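Local structure of protein ACDH-11, isoform b (Caenorhabditis elegans, 4Y9J) at residues I126-K131 / M148-V153; A130-F135 / R316-V321; S136-L141 / M327-S332; M369-E374 / R396-V401. The protein is a flavin-binding member of the acyl-CoA dehydrogenase family, with helical and beta-sheet domains, that carries flavin-adenine dinucleotide and UCC in its pockets. All blocks are in the same frame, centred on the assembly; numbering follows the deposited sequence.

Interaction 1 (I126-K131 / M148-V153); sequences IHQVAK and MTDGAV
Gln128 and Asp150 meet from helix 121-135 and helix 143-158, both in the AidB-like N-terminal domain of this acyl-CoA dehydrogenase-type fold, and their ends alone join the two segments. The amide donates from NE2 to Asp150 OD2 over 2.9 Å, with a bent N-H...O angle of 141°. OD2 stands too close to another part of the model for its place to be sure, so this bond is best read with caution. The two groups come from opposite directions, and their planes are turned 48° apart.

All the closeness is in this one meeting. Behind it the Gln128 and Asp150 CA atoms stand 10.5 Å apart, and Ile314 of helix 304-338 touches Asp150. Gln128 bridges the distance because its CG lies opposite the backbone N (chi1 -173°) and the chain runs on extended. The wide gap between the backbones is not a solvent side, since both residues are buried.

Arg125 makes a salt bridge to Asp150 OD1 and a hydrogen bond to Gln128 OE1, Tyr115 OH bonds to OD1, and Gln128 NE2 also bonds to Val110 O. A buried carboxylate beside Arg125 would probably keep its negative charge, while the neutral amide probably adds a polar link without one.

Interaction 2 (A130-F135 / R316-V321); sequences AKLFLF and RIHNAV. With UCC (S-{(3S,5R,9R)-1-[(2R,3S,4R,5R)-5-(6-amino-9H-purin-9-yl)-4-hydroxy-3-(phosphonooxy)tetrahydrofuran-2-yl]-3,5,9-trihydroxy-8,8-dimethyl-3,5-dioxido-10,14-dioxo-2,4,6-trioxa-11,15-diaza-3lambda~5~,5lambda~5~-diphosphaheptadecan-17-yl} undecanethioate), chain F.
Leu132 on helix 121-135 lies against His318 and Val321 of helix 304-338, and its atoms can be taken in turn. CB sits 4.0 Å from Val321 CG1, at the start of the apolar patch. CG is placed beside the backbone N, opposite the carbonyl carbon (chi1 -69°), which carries the two methyls on to the imidazole. CD1 comes to 3.4 Å from His318 NE2, and CD2 lies a little farther off at 3.8 Å from the same nitrogen. The isobutyl group and the imidazole meet at a slant, with CD1 neither squarely over the ring nor at its rim. His318 itself is tied back to its own helix, ND1 bonding to Ile314 O.

A helical turn beyond His318, Val321 places CG1 against the backbone of the facing helix, 3.5 Å from Phe133 CA and 4.0 Å from Phe133 CB. The Phe133 ring presents its edge to Val321 O.

Segment 316-321 also reaches the ligand. In one of its two deposited conformers, Arg316 extends its chain and donates from NH2 to UCC OP1 (2.7 Å) and to UCC OP2, while Asn319 CA borders UCC CA9.

The axes of the two segments pass 9.7 Å apart at 48°. Helix 121-135 of the N-terminal domain thereby packs on helix 304-338 of the C-terminal domain, which also contributes to the UCC pocket. Helix 44-74 covers the far side of segment 130-135, and helix 352-383 fills in beside Phe133 and Val321.

Interaction 3 (S136-L141 / M327-S332); sequences SPSAGL and MRRIIS
Pro137 and Ser138 of segment 136-141 are both met by one long side chain, that of Arg329 on helix 304-338, which ties this part of the N-terminal domain to the C-terminal domain. Along segment 327-332, Met327 comes first and turns from the loop toward helices 352-383 and 389-419. Arg328 follows, and its end also leads elsewhere, into salt bridges with Glu362 and Asp31.

Arg329 makes the contact. Its CB starts 3.8 Å from Pro137 CB, with CG opposite the backbone N (chi1 176°). The chain then bends at both chi2 and chi3, which folds the guanidinium back over the proline instead of sending it straight past. One guanidinium face is laid on the pyrrolidine: Pro137 CB stands 3.8 Å above the plane, over its centre, while Pro137 CG lies 3.6 Å from NH2. At the edge, NH2 donates to Ser138 OG over 2.8 Å. This bond is nearly straight (166°), and the oxygen is only 3° out of the guanidinium plane.

Beyond it, Ile330 packs on Ile418 and Leu435, Ile331 meets helices 352-383 and 389-419, and Ser332 hydrogen-bonds to Asp30.

Glu66 of helix 44-74 completes the site: its OE1 forms a salt bridge with Arg329 NH1 and a hydrogen bond with Ser138 OG. Arginine, serine and glutamate thus close a small polar ring, while the proline supplies an apolar floor. Bonded in its plane by Ser138, paired with Glu66 and covered on one face by Pro137, the guanidinium probably has little scope to rotate, and its charge is probably balanced locally by Glu66.

Interaction 4 (M369-E374 / R396-V401); sequences MLLLFE and RLITPV. With UCC (S-{(3S,5R,9R)-1-[(2R,3S,4R,5R)-5-(6-amino-9H-purin-9-yl)-4-hydroxy-3-(phosphonooxy)tetrahydrofuran-2-yl]-3,5,9-trihydroxy-8,8-dimethyl-3,5-dioxido-10,14-dioxo-2,4,6-trioxa-11,15-diaza-3lambda~5~,5lambda~5~-diphosphaheptadecan-17-yl} undecanethioate), chain F.
Two flat groups lie apart from the Leu371-Ile398 packing that joins helices 352-383 and 389-419, an antiparallel helical hairpin in the C-terminal domain of the acyl-CoA dehydrogenase fold. Arg396 lays one guanidinium face on the adenine of UCC, N1 of the ligand standing 3.2 Å from the plane and over its centre, while its NH2 forms a salt bridge with Asp455. On the facing segment the Phe373 ring takes Met369 CE at its edge, in plane.

Leu371 and Ile398 slide past each other in opposite directions, their CD1 methyls 3.7 Å apart. Ile398 gets there with CG1 turned away from its backbone N (chi1 -157°) and CD1 stretched on toward the other helix. Glu374 crosses it at about a right angle and offers its aliphatic part; its carboxylate is engaged by Arg377 of the same helix and by Arg473 and Tyr535 farther along the chain.

The second arm is kinked at Pro400, whose nitrogen makes no bond to the preceding turn. Helix 449-461 flanks this arm near Arg396 and Val401. Besides the leucine methyl, Ile398 CD1 touches two more groups: Glu374 CG at 3.7 Å and the backbone oxygen Leu371 O at 3.6 Å.

Nearly every touching residue in the four contacts is buried; Pro137 of interaction 3 is the partly exposed exception. Interactions 1 and 2 share helix 121-135, and interactions 2 and 3 share helix 304-338, so interaction 2 sits between the other two, whose centres are about 17 Å apart. Interaction 4 stays inside the C-terminal domain but packs on helix 121-135, Phe373 meeting Val129 and Ala130, with Phe133 near Met369. Chemistry follows place: the central and hairpin contacts, 2 and 4, are mainly apolar and each holds an arginine that meets UCC, whereas 1 and 3 join theirs through polar side chains, in 3 with a proline against the guanidinium.

Interaction 1 (I126-K131 / M148-V153)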
# COMPACT_ATOMS: atom_id res chain seq x y z
N ILE B 126 14.57 -0.05 41.16
CA ILE B 126 14.00 -1.39 41.13
C ILE B 126 12.54 -1.31 40.64
O ILE B 126 12.14 -2.05 39.77
CB ILE B 126 14.16 -2.13 42.50
CG1 ILE B 126 15.65 -2.46 42.69
CG2 ILE B 126 13.36 -3.42 42.50
CD1 ILE B 126 16.04 -2.84 44.11
N HIS B 127 11.79 -0.37 41.21
CA HIS B 127 10.42 -0.18 40.83
C HIS B 127 10.37 0.13 39.31
O HIS B 127 9.67 -0.52 38.57
CB HIS B 127 9.84 0.96 41.68
CG HIS B 127 8.41 1.28 41.41
ND1 HIS B 127 7.73 2.22 42.15
CD2 HIS B 127 7.51 0.76 40.55
CE1 HIS B 127 6.48 2.30 41.74
NE2 HIS B 127 6.33 1.43 40.75
N GLN B 128 11.19 1.07 38.88
CA GLN B 128 11.23 1.55 37.52
C GLN B 128 11.58 0.48 36.57
O GLN B 128 10.89 0.30 35.52
CB GLN B 128 12.19 2.72 37.37
CG GLN B 128 12.14 3.37 35.99
CD GLN B 128 13.39 4.11 35.60
OE1 GLN B 128 14.46 3.95 36.19
NE2 GLN B 128 13.26 4.91 34.55
N VAL B 129 12.64 -0.27 36.86
CA VAL B 129 13.01 -1.37 36.01
C VAL B 129 11.93 -2.46 35.87
O VAL B 129 11.67 -2.94 34.78
CB VAL B 129 14.42 -1.94 36.40
CG1 VAL B 129 14.70 -3.24 35.69
CG2 VAL B 129 15.49 -0.95 35.99
N ALA B 130 11.25 -2.80 36.96
CA ALA B 130 10.13 -3.77 36.91
C ALA B 130 8.97 -3.25 36.03
O ALA B 130 8.36 -3.98 35.24
CB ALA B 130 9.62 -4.01 38.36
N LYS B 131 8.71 -1.95 36.14
CA LYS B 131 7.62 -1.35 35.38
C LYS B 131 7.95 -1.34 33.88
O LYS B 131 7.11 -1.68 33.06
CB LYS B 131 7.26 0.04 35.90
CG LYS B 131 5.84 0.43 35.56
CD LYS B 131 5.41 1.71 36.27
CE LYS B 131 3.90 1.80 36.20
NZ LYS B 131 3.33 2.90 37.02
N MET B 148 15.95 6.44 25.83
CA MET B 148 16.69 7.61 25.49
C MET B 148 16.32 8.79 26.37
O MET B 148 17.20 9.61 26.63
CB MET B 148 16.53 7.96 24.04
CG MET B 148 17.17 6.96 23.14
SD MET B 148 17.13 7.39 21.38
CE MET B 148 15.43 7.51 21.07
N THR B 149 15.06 8.84 26.82
CA THR B 149 14.58 9.91 27.67
C THR B 149 15.26 9.77 29.05
O THR B 149 15.76 10.75 29.61
CB THR B 149 13.05 9.90 27.74
OG1 THR B 149 12.52 10.14 26.39
CG2 THR B 149 12.50 10.83 28.78
N ASP B 150 15.29 8.56 29.57
CA ASP B 150 15.93 8.26 30.88
C ASP B 150 17.41 8.57 30.80
O ASP B 150 17.97 9.24 31.64
CB ASP B 150 15.64 6.79 31.21
CG ASP B 150 15.98 6.37 32.64
OD1 ASP B 150 16.57 7.17 33.37
OD2 ASP B 150 15.68 5.17 33.02
N GLY B 151 18.03 8.18 29.70
CA GLY B 151 19.44 8.41 29.48
C GLY B 151 19.78 9.88 29.38
O GLY B 151 20.80 10.32 29.90
N ALA B 152 18.89 10.66 28.74
CA ALA B 152 19.04 12.09 28.67
C ALA B 152 18.98 12.76 30.03
O ALA B 152 19.79 13.65 30.32
CB ALA B 152 17.95 12.71 27.76
N VAL B 153 17.98 12.38 30.82
CA VAL B 153 17.89 12.93 32.21
C VAL B 153 19.17 12.65 33.00
O VAL B 153 19.72 13.56 33.64
CB VAL B 153 16.72 12.38 32.97
CG1 VAL B 153 16.75 12.89 34.38
CG2 VAL B 153 15.38 12.76 32.29

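Interaction 2 (A130-F135 / R316-V321)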
# COMPACT_ATOMS: atom_id res chain seq x y z
N ALA B 130 11.25 -2.80 36.96
CA ALA B 130 10.13 -3.77 36.91
C ALA B 130 8.97 -3.25 36.03
O ALA B 130 8.36 -3.98 35.24
CB ALA B 130 9.62 -4.01 38.36
N LYS B 131 8.71 -1.95 36.14
CA LYS B 131 7.62 -1.35 35.38
C LYS B 131 7.95 -1.34 33.88
O LYS B 131 7.11 -1.68 33.06
CB LYS B 131 7.26 0.04 35.90
CG LYS B 131 5.84 0.43 35.56
CD LYS B 131 5.41 1.71 36.27
CE LYS B 131 3.90 1.80 36.20
NZ LYS B 131 3.33 2.90 37.02
N LEU B 132 9.18 -0.99 33.55
CA LEU B 132 9.69 -1.06 32.20
C LEU B 132 9.65 -2.46 31.64
O LEU B 132 9.36 -2.66 30.42
CB LEU B 132 11.13 -0.53 32.12
CG LEU B 132 11.27 0.97 32.35
CD1 LEU B 132 12.73 1.28 32.71
CD2 LEU B 132 10.89 1.71 31.07
N PHE B 133 9.95 -3.42 32.50
CA PHE B 133 9.89 -4.82 32.11
C PHE B 133 8.45 -5.29 31.75
O PHE B 133 8.25 -6.08 30.82
CB PHE B 133 10.54 -5.68 33.17
CG PHE B 133 10.39 -7.19 32.96
CD1 PHE B 133 11.13 -7.89 32.00
CD2 PHE B 133 9.45 -7.90 33.73
CE1 PHE B 133 10.98 -9.28 31.88
CE2 PHE B 133 9.31 -9.27 33.62
CZ PHE B 133 10.08 -9.96 32.72
N LEU B 134 7.45 -4.83 32.50
CA LEU B 134 6.06 -5.10 32.15
C LEU B 134 5.64 -4.36 30.86
O LEU B 134 4.95 -4.93 30.00
CB LEU B 134 5.14 -4.71 33.29
CG LEU B 134 5.42 -5.40 34.62
CD1 LEU B 134 4.41 -4.84 35.61
CD2 LEU B 134 5.31 -6.90 34.49
N PHE B 135 6.14 -3.13 30.67
CA PHE B 135 5.74 -2.28 29.54
C PHE B 135 6.33 -2.80 28.24
O PHE B 135 5.61 -2.89 27.22
CB PHE B 135 6.19 -0.81 29.81
CG PHE B 135 5.81 0.17 28.74
CD1 PHE B 135 4.48 0.33 28.36
CD2 PHE B 135 6.77 0.93 28.11
CE1 PHE B 135 4.09 1.25 27.43
CE2 PHE B 135 6.39 1.85 27.12
CZ PHE B 135 5.06 2.03 26.81
N ARG B 316 21.54 0.95 27.63
CA ARG B 316 21.97 -0.47 27.62
C ARG B 316 21.20 -1.30 28.68
O ARG B 316 20.73 -2.39 28.41
CB ARG B 316 23.52 -0.56 27.76
CG ARG B 316 24.14 -0.06 26.44
CD ARG B 316 25.67 0.02 26.37
NE ARG B 316 26.08 0.57 25.10
CZ ARG B 316 27.30 0.98 24.85
NH1 ARG B 316 28.18 0.99 25.79
NH2 ARG B 316 27.65 1.46 23.69
N ILE B 317 20.91 -0.74 29.86
CA ILE B 317 20.01 -1.44 30.85
C ILE B 317 18.53 -1.59 30.30
O ILE B 317 17.87 -2.63 30.45
CB ILE B 317 20.00 -0.71 32.17
CG1 ILE B 317 21.42 -0.78 32.81
CG2 ILE B 317 18.92 -1.26 33.11
CD1 ILE B 317 21.50 -0.25 34.19
N HIS B 318 17.99 -0.50 29.78
CA HIS B 318 16.68 -0.54 29.11
C HIS B 318 16.69 -1.58 28.00
O HIS B 318 15.70 -2.26 27.77
CB HIS B 318 16.33 0.81 28.50
CG HIS B 318 15.69 1.79 29.42
ND1 HIS B 318 16.36 2.47 30.42
CD2 HIS B 318 14.43 2.27 29.45
CE1 HIS B 318 15.54 3.31 31.02
NE2 HIS B 318 14.37 3.19 30.45
N ASN B 319 17.79 -1.67 27.25
CA ASN B 319 17.82 -2.64 26.14
C ASN B 319 17.77 -4.06 26.71
O ASN B 319 17.12 -4.92 26.14
CB ASN B 319 19.07 -2.44 25.30
CG ASN B 319 19.06 -3.25 24.05
OD1 ASN B 319 18.42 -2.91 23.05
ND2 ASN B 319 19.74 -4.39 24.10
N ALA B 320 18.42 -4.31 27.83
CA ALA B 320 18.33 -5.61 28.46
C ALA B 320 16.93 -5.94 28.94
O ALA B 320 16.49 -7.09 28.88
CB ALA B 320 19.34 -5.71 29.60
N VAL B 321 16.27 -4.92 29.48
CA VAL B 321 14.85 -5.01 29.86
C VAL B 321 14.00 -5.50 28.66
O VAL B 321 13.16 -6.37 28.82
CB VAL B 321 14.30 -3.69 30.36
CG1 VAL B 321 12.79 -3.77 30.50
CG2 VAL B 321 14.89 -3.31 31.70
OA1 UCC F . 21.71 2.68 18.89
CA1 UCC F . 21.27 3.79 19.38
CA2 UCC F . 19.83 4.17 19.74
CA3 UCC F . 18.79 3.10 19.88
CA4 UCC F . 17.84 3.36 21.10
CA5 UCC F . 18.09 2.30 22.18
CA6 UCC F . 16.82 1.80 22.76
CA7 UCC F . 17.06 0.75 23.83
CA8 UCC F . 15.66 0.64 24.30
CA9 UCC F . 15.05 -0.64 24.51
C10 UCC F . 13.94 -0.92 23.60
C11 UCC F . 14.48 -2.13 22.84
S UCC F . 22.19 5.15 19.72
CP1 UCC F . 23.93 4.80 19.24
CP2 UCC F . 24.59 3.68 19.99
NP1 UCC F . 26.05 3.64 19.78
CP3 UCC F . 26.77 2.89 20.61
OP1 UCC F . 26.29 2.14 21.46
CP4 UCC F . 28.27 3.04 20.54
CP5 UCC F . 28.91 1.65 20.39
NP2 UCC F . 30.34 1.91 20.52
CP6 UCC F . 30.98 2.03 21.68
OP2 UCC F . 30.46 1.81 22.76
CP8 UCC F . 32.46 2.33 21.55
OP3 UCC F . 33.19 1.46 22.47
CPB UCC F . 32.90 3.71 21.99
CP7 UCC F . 32.34 4.30 23.29
CP9 UCC F . 31.96 4.61 21.08
CPA UCC F . 34.21 4.19 21.33
O7 UCC F . 34.50 5.54 21.77
P2 UCC F . 36.02 6.11 21.67
O21 UCC F . 36.06 7.56 22.13
O22 UCC F . 36.58 5.61 20.33
O6 UCC F . 36.73 5.14 22.77
P1 UCC F . 37.44 5.54 24.14
O11 UCC F . 38.63 6.47 23.95
O12 UCC F . 37.65 4.20 24.79
O5' UCC F . 36.18 6.34 24.89
C5' UCC F . 36.33 7.73 25.26
C4' UCC F . 36.00 7.96 26.75
C3' UCC F . 36.94 7.17 27.65
O3' UCC F . 37.07 7.95 28.82
P3 UCC F . 38.44 8.60 29.26
O33 UCC F . 38.02 9.41 30.47
O32 UCC F . 38.78 9.55 28.14
O31 UCC F . 39.37 7.38 29.49
C2' UCC F . 36.21 5.88 28.00
O2' UCC F . 36.48 5.36 29.30
O4' UCC F . 34.67 7.49 27.04
C1' UCC F . 34.78 6.44 27.99
N9 UCC F . 33.71 5.45 27.79
C4 UCC F . 32.90 5.08 28.77
N3 UCC F . 32.71 5.45 30.06
C8 UCC F . 33.46 4.75 26.65
N7 UCC F . 32.42 3.93 26.88
C5 UCC F . 32.02 4.09 28.16
C6 UCC F . 30.93 3.56 29.02
N6 UCC F . 30.07 2.63 28.52
N1 UCC F . 30.88 3.97 30.33
C2 UCC F . 31.75 4.88 30.81

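Interaction 3 (S136-L141 / M327-S332)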
# COMPACT_ATOMS: atom_id res chain seq x y z
N SER B 136 7.61 -3.17 28.27
CA SER B 136 8.41 -3.30 27.03
C SER B 136 7.81 -4.18 25.90
O SER B 136 7.74 -3.73 24.76
CB SER B 136 9.83 -3.71 27.41
OG SER B 136 10.69 -3.43 26.31
N PRO B 137 7.33 -5.41 26.20
CA PRO B 137 6.80 -6.21 25.13
C PRO B 137 5.42 -5.80 24.65
O PRO B 137 4.98 -6.26 23.61
CB PRO B 137 6.76 -7.63 25.72
CG PRO B 137 6.74 -7.44 27.21
CD PRO B 137 7.48 -6.18 27.45
N SER B 138 4.75 -4.91 25.36
CA SER B 138 3.54 -4.31 24.82
C SER B 138 3.62 -2.88 24.33
O SER B 138 2.58 -2.29 23.98
CB SER B 138 2.50 -4.31 25.92
OG SER B 138 2.17 -5.65 26.23
N ALA B 139 4.82 -2.31 24.27
CA ALA B 139 5.00 -0.90 24.16
C ALA B 139 4.90 -0.37 22.76
O ALA B 139 4.93 0.81 22.56
CB ALA B 139 6.40 -0.53 24.71
N GLY B 140 4.82 -1.25 21.78
CA GLY B 140 4.88 -0.80 20.39
C GLY B 140 6.15 -0.02 20.12
O GLY B 140 6.13 0.93 19.38
N LEU B 141 7.24 -0.40 20.77
CA LEU B 141 8.50 0.26 20.72
C LEU B 141 8.62 1.66 21.29
O LEU B 141 9.63 2.36 21.11
CB LEU B 141 9.10 0.17 19.27
CG LEU B 141 10.20 -0.82 19.10
CD1 LEU B 141 11.43 -0.42 19.93
CD2 LEU B 141 9.77 -2.24 19.40
N MET B 327 11.70 -12.37 25.75
CA MET B 327 11.91 -13.74 26.22
C MET B 327 10.77 -14.18 27.14
O MET B 327 10.12 -15.22 26.93
CB MET B 327 13.26 -13.86 26.89
CG MET B 327 14.43 -13.62 25.95
SD MET B 327 16.05 -13.16 26.70
CE MET B 327 16.26 -14.55 27.69
N ARG B 328 10.47 -13.38 28.14
CA ARG B 328 9.36 -13.70 29.04
C ARG B 328 8.03 -13.71 28.30
O ARG B 328 7.19 -14.59 28.57
CB ARG B 328 9.32 -12.71 30.19
CG ARG B 328 8.05 -12.76 31.08
CD ARG B 328 7.81 -14.08 31.75
NE ARG B 328 8.97 -14.44 32.59
CZ ARG B 328 9.49 -15.65 32.73
NH1 ARG B 328 8.98 -16.68 32.06
NH2 ARG B 328 10.54 -15.82 33.55
N ARG B 329 7.80 -12.76 27.42
CA ARG B 329 6.52 -12.71 26.72
C ARG B 329 6.26 -14.02 25.89
O ARG B 329 5.20 -14.62 25.99
CB ARG B 329 6.40 -11.44 25.85
CG ARG B 329 5.14 -11.36 25.01
CD ARG B 329 3.90 -11.37 25.89
NE ARG B 329 3.80 -10.19 26.79
CZ ARG B 329 3.25 -9.02 26.45
NH1 ARG B 329 2.83 -8.80 25.21
NH2 ARG B 329 3.20 -8.03 27.34
N ILE B 330 7.24 -14.45 25.13
CA ILE B 330 7.07 -15.63 24.32
C ILE B 330 6.86 -16.84 25.18
O ILE B 330 6.04 -17.65 24.85
CB ILE B 330 8.15 -15.75 23.22
CG1 ILE B 330 7.67 -16.71 22.11
CG2 ILE B 330 9.43 -16.31 23.79
CD1 ILE B 330 6.45 -16.19 21.37
N ILE B 331 7.53 -16.95 26.32
CA ILE B 331 7.37 -18.08 27.16
C ILE B 331 5.97 -18.03 27.81
O ILE B 331 5.31 -19.04 27.94
CB ILE B 331 8.48 -18.11 28.26
CG1 ILE B 331 9.87 -18.33 27.67
CG2 ILE B 331 8.17 -19.15 29.34
CD1 ILE B 331 10.95 -18.19 28.75
N SER B 332 5.55 -16.87 28.28
CA SER B 332 4.20 -16.72 28.81
C SER B 332 3.12 -17.13 27.80
O SER B 332 2.13 -17.80 28.15
CB SER B 332 3.94 -15.26 29.29
OG SER B 332 2.68 -15.15 29.92

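Interaction 4 (M369-E374 / R396-V401)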
# COMPACT_ATOMS: atom_id res chain seq x y z
N MET B 369 17.29 -12.43 34.22
CA MET B 369 16.40 -11.62 34.97
C MET B 369 17.04 -11.18 36.30
O MET B 369 16.94 -10.01 36.67
CB MET B 369 15.19 -12.47 35.25
CG MET B 369 14.01 -11.70 35.57
SD MET B 369 13.31 -11.23 33.94
CE MET B 369 12.33 -10.22 35.02
N LEU B 370 17.68 -12.10 37.01
CA LEU B 370 18.28 -11.77 38.33
C LEU B 370 19.46 -10.84 38.07
O LEU B 370 19.72 -9.98 38.85
CB LEU B 370 18.65 -13.02 39.08
CG LEU B 370 17.47 -13.82 39.61
CD1 LEU B 370 17.95 -14.74 40.69
CD2 LEU B 370 16.34 -12.93 40.15
N LEU B 371 20.18 -11.03 36.96
CA LEU B 371 21.28 -10.16 36.60
C LEU B 371 20.74 -8.76 36.36
O LEU B 371 21.37 -7.80 36.74
CB LEU B 371 22.05 -10.70 35.39
CG LEU B 371 23.45 -10.17 35.00
CD1 LEU B 371 24.47 -10.56 36.05
CD2 LEU B 371 23.92 -10.69 33.63
N LEU B 372 19.59 -8.65 35.67
CA LEU B 372 18.96 -7.37 35.42
C LEU B 372 18.63 -6.64 36.69
O LEU B 372 18.86 -5.41 36.79
CB LEU B 372 17.67 -7.57 34.66
CG LEU B 372 16.76 -6.34 34.52
CD1 LEU B 372 17.44 -5.22 33.75
CD2 LEU B 372 15.45 -6.75 33.86
N PHE B 373 18.06 -7.34 37.65
CA PHE B 373 17.70 -6.70 38.92
C PHE B 373 18.91 -6.40 39.81
O PHE B 373 18.90 -5.42 40.51
CB PHE B 373 16.56 -7.48 39.63
CG PHE B 373 15.24 -7.10 39.07
CD1 PHE B 373 14.65 -5.90 39.45
CD2 PHE B 373 14.66 -7.85 38.07
CE1 PHE B 373 13.47 -5.45 38.84
CE2 PHE B 373 13.48 -7.40 37.44
CZ PHE B 373 12.89 -6.21 37.84
N GLU B 374 19.99 -7.17 39.69
CA GLU B 374 21.27 -6.82 40.32
C GLU B 374 21.82 -5.52 39.69
O GLU B 374 22.29 -4.65 40.39
CB GLU B 374 22.29 -7.95 40.14
CG GLU B 374 23.73 -7.60 40.54
CD GLU B 374 23.97 -7.64 42.03
OE1 GLU B 374 22.98 -7.74 42.78
OE2 GLU B 374 25.14 -7.53 42.44
N ARG B 396 29.73 -0.78 36.81
CA ARG B 396 30.37 -0.46 35.53
C ARG B 396 30.58 -1.69 34.67
O ARG B 396 30.41 -1.63 33.42
CB ARG B 396 31.72 0.25 35.78
CG ARG B 396 32.47 0.56 34.48
CD ARG B 396 31.83 1.61 33.58
NE ARG B 396 32.58 1.82 32.34
CZ ARG B 396 32.32 1.22 31.17
NH1 ARG B 396 31.27 0.38 31.01
NH2 ARG B 396 33.11 1.48 30.12
N LEU B 397 30.86 -2.81 35.34
CA LEU B 397 31.07 -4.10 34.68
C LEU B 397 29.76 -4.74 34.19
O LEU B 397 29.67 -5.25 33.05
CB LEU B 397 31.75 -5.07 35.64
CG LEU B 397 31.89 -6.48 35.09
CD1 LEU B 397 32.79 -6.43 33.86
CD2 LEU B 397 32.40 -7.44 36.15
N ILE B 398 28.75 -4.76 35.06
CA ILE B 398 27.50 -5.45 34.76
C ILE B 398 26.69 -4.88 33.58
O ILE B 398 26.02 -5.61 32.90
CB ILE B 398 26.62 -5.60 36.02
CG1 ILE B 398 25.65 -6.77 35.84
CG2 ILE B 398 25.86 -4.34 36.32
CD1 ILE B 398 24.86 -7.06 37.09
N THR B 399 26.79 -3.59 33.33
CA THR B 399 25.96 -2.95 32.38
C THR B 399 26.22 -3.51 30.98
O THR B 399 25.27 -4.00 30.32
CB THR B 399 26.16 -1.42 32.48
OG1 THR B 399 25.55 -1.00 33.68
CG2 THR B 399 25.42 -0.76 31.39
N PRO B 400 27.51 -3.56 30.54
CA PRO B 400 27.70 -4.14 29.20
C PRO B 400 27.51 -5.66 29.15
O PRO B 400 27.04 -6.18 28.12
CB PRO B 400 29.14 -3.77 28.87
CG PRO B 400 29.83 -3.56 30.22
CD PRO B 400 28.74 -2.90 31.02
N VAL B 401 27.89 -6.35 30.24
CA VAL B 401 27.77 -7.81 30.33
C VAL B 401 26.29 -8.18 30.21
O VAL B 401 25.91 -9.02 29.39
CB VAL B 401 28.39 -8.35 31.62
CG1 VAL B 401 28.10 -9.83 31.77
CG2 VAL B 401 29.88 -8.08 31.66
OA1 UCC F . 21.71 2.68 18.89
CA1 UCC F . 21.27 3.79 19.38
CA2 UCC F . 19.83 4.17 19.74
CA3 UCC F . 18.79 3.10 19.88
CA4 UCC F . 17.84 3.36 21.10
CA5 UCC F . 18.09 2.30 22.18
CA6 UCC F . 16.82 1.80 22.76
CA7 UCC F . 17.06 0.75 23.83
CA8 UCC F . 15.66 0.64 24.30
CA9 UCC F . 15.05 -0.64 24.51
C10 UCC F . 13.94 -0.92 23.60
C11 UCC F . 14.48 -2.13 22.84
S UCC F . 22.19 5.15 19.72
CP1 UCC F . 23.93 4.80 19.24
CP2 UCC F . 24.59 3.68 19.99
NP1 UCC F . 26.05 3.64 19.78
CP3 UCC F . 26.77 2.89 20.61
OP1 UCC F . 26.29 2.14 21.46
CP4 UCC F . 28.27 3.04 20.54
CP5 UCC F . 28.91 1.65 20.39
NP2 UCC F . 30.34 1.91 20.52
CP6 UCC F . 30.98 2.03 21.68
OP2 UCC F . 30.46 1.81 22.76
CP8 UCC F . 32.46 2.33 21.55
OP3 UCC F . 33.19 1.46 22.47
CPB UCC F . 32.90 3.71 21.99
CP7 UCC F . 32.34 4.30 23.29
CP9 UCC F . 31.96 4.61 21.08
CPA UCC F . 34.21 4.19 21.33
O7 UCC F . 34.50 5.54 21.77
P2 UCC F . 36.02 6.11 21.67
O21 UCC F . 36.06 7.56 22.13
O22 UCC F . 36.58 5.61 20.33
O6 UCC F . 36.73 5.14 22.77
P1 UCC F . 37.44 5.54 24.14
O11 UCC F . 38.63 6.47 23.95
O12 UCC F . 37.65 4.20 24.79
O5' UCC F . 36.18 6.34 24.89
C5' UCC F . 36.33 7.73 25.26
C4' UCC F . 36.00 7.96 26.75
C3' UCC F . 36.94 7.17 27.65
O3' UCC F . 37.07 7.95 28.82
P3 UCC F . 38.44 8.60 29.26
O33 UCC F . 38.02 9.41 30.47
O32 UCC F . 38.78 9.55 28.14
O31 UCC F . 39.37 7.38 29.49
C2' UCC F . 36.21 5.88 28.00
O2' UCC F . 36.48 5.36 29.30
O4' UCC F . 34.67 7.49 27.04
C1' UCC F . 34.78 6.44 27.99
N9 UCC F . 33.71 5.45 27.79
C4 UCC F . 32.90 5.08 28.77
N3 UCC F . 32.71 5.45 30.06
C8 UCC F . 33.46 4.75 26.65
N7 UCC F . 32.42 3.93 26.88
C5 UCC F . 32.02 4.09 28.16
C6 UCC F . 30.93 3.56 29.02
N6 UCC F . 30.07 2.63 28.52
N1 UCC F . 30.88 3.97 30.33
C2 UCC F . 31.75 4.88 30.81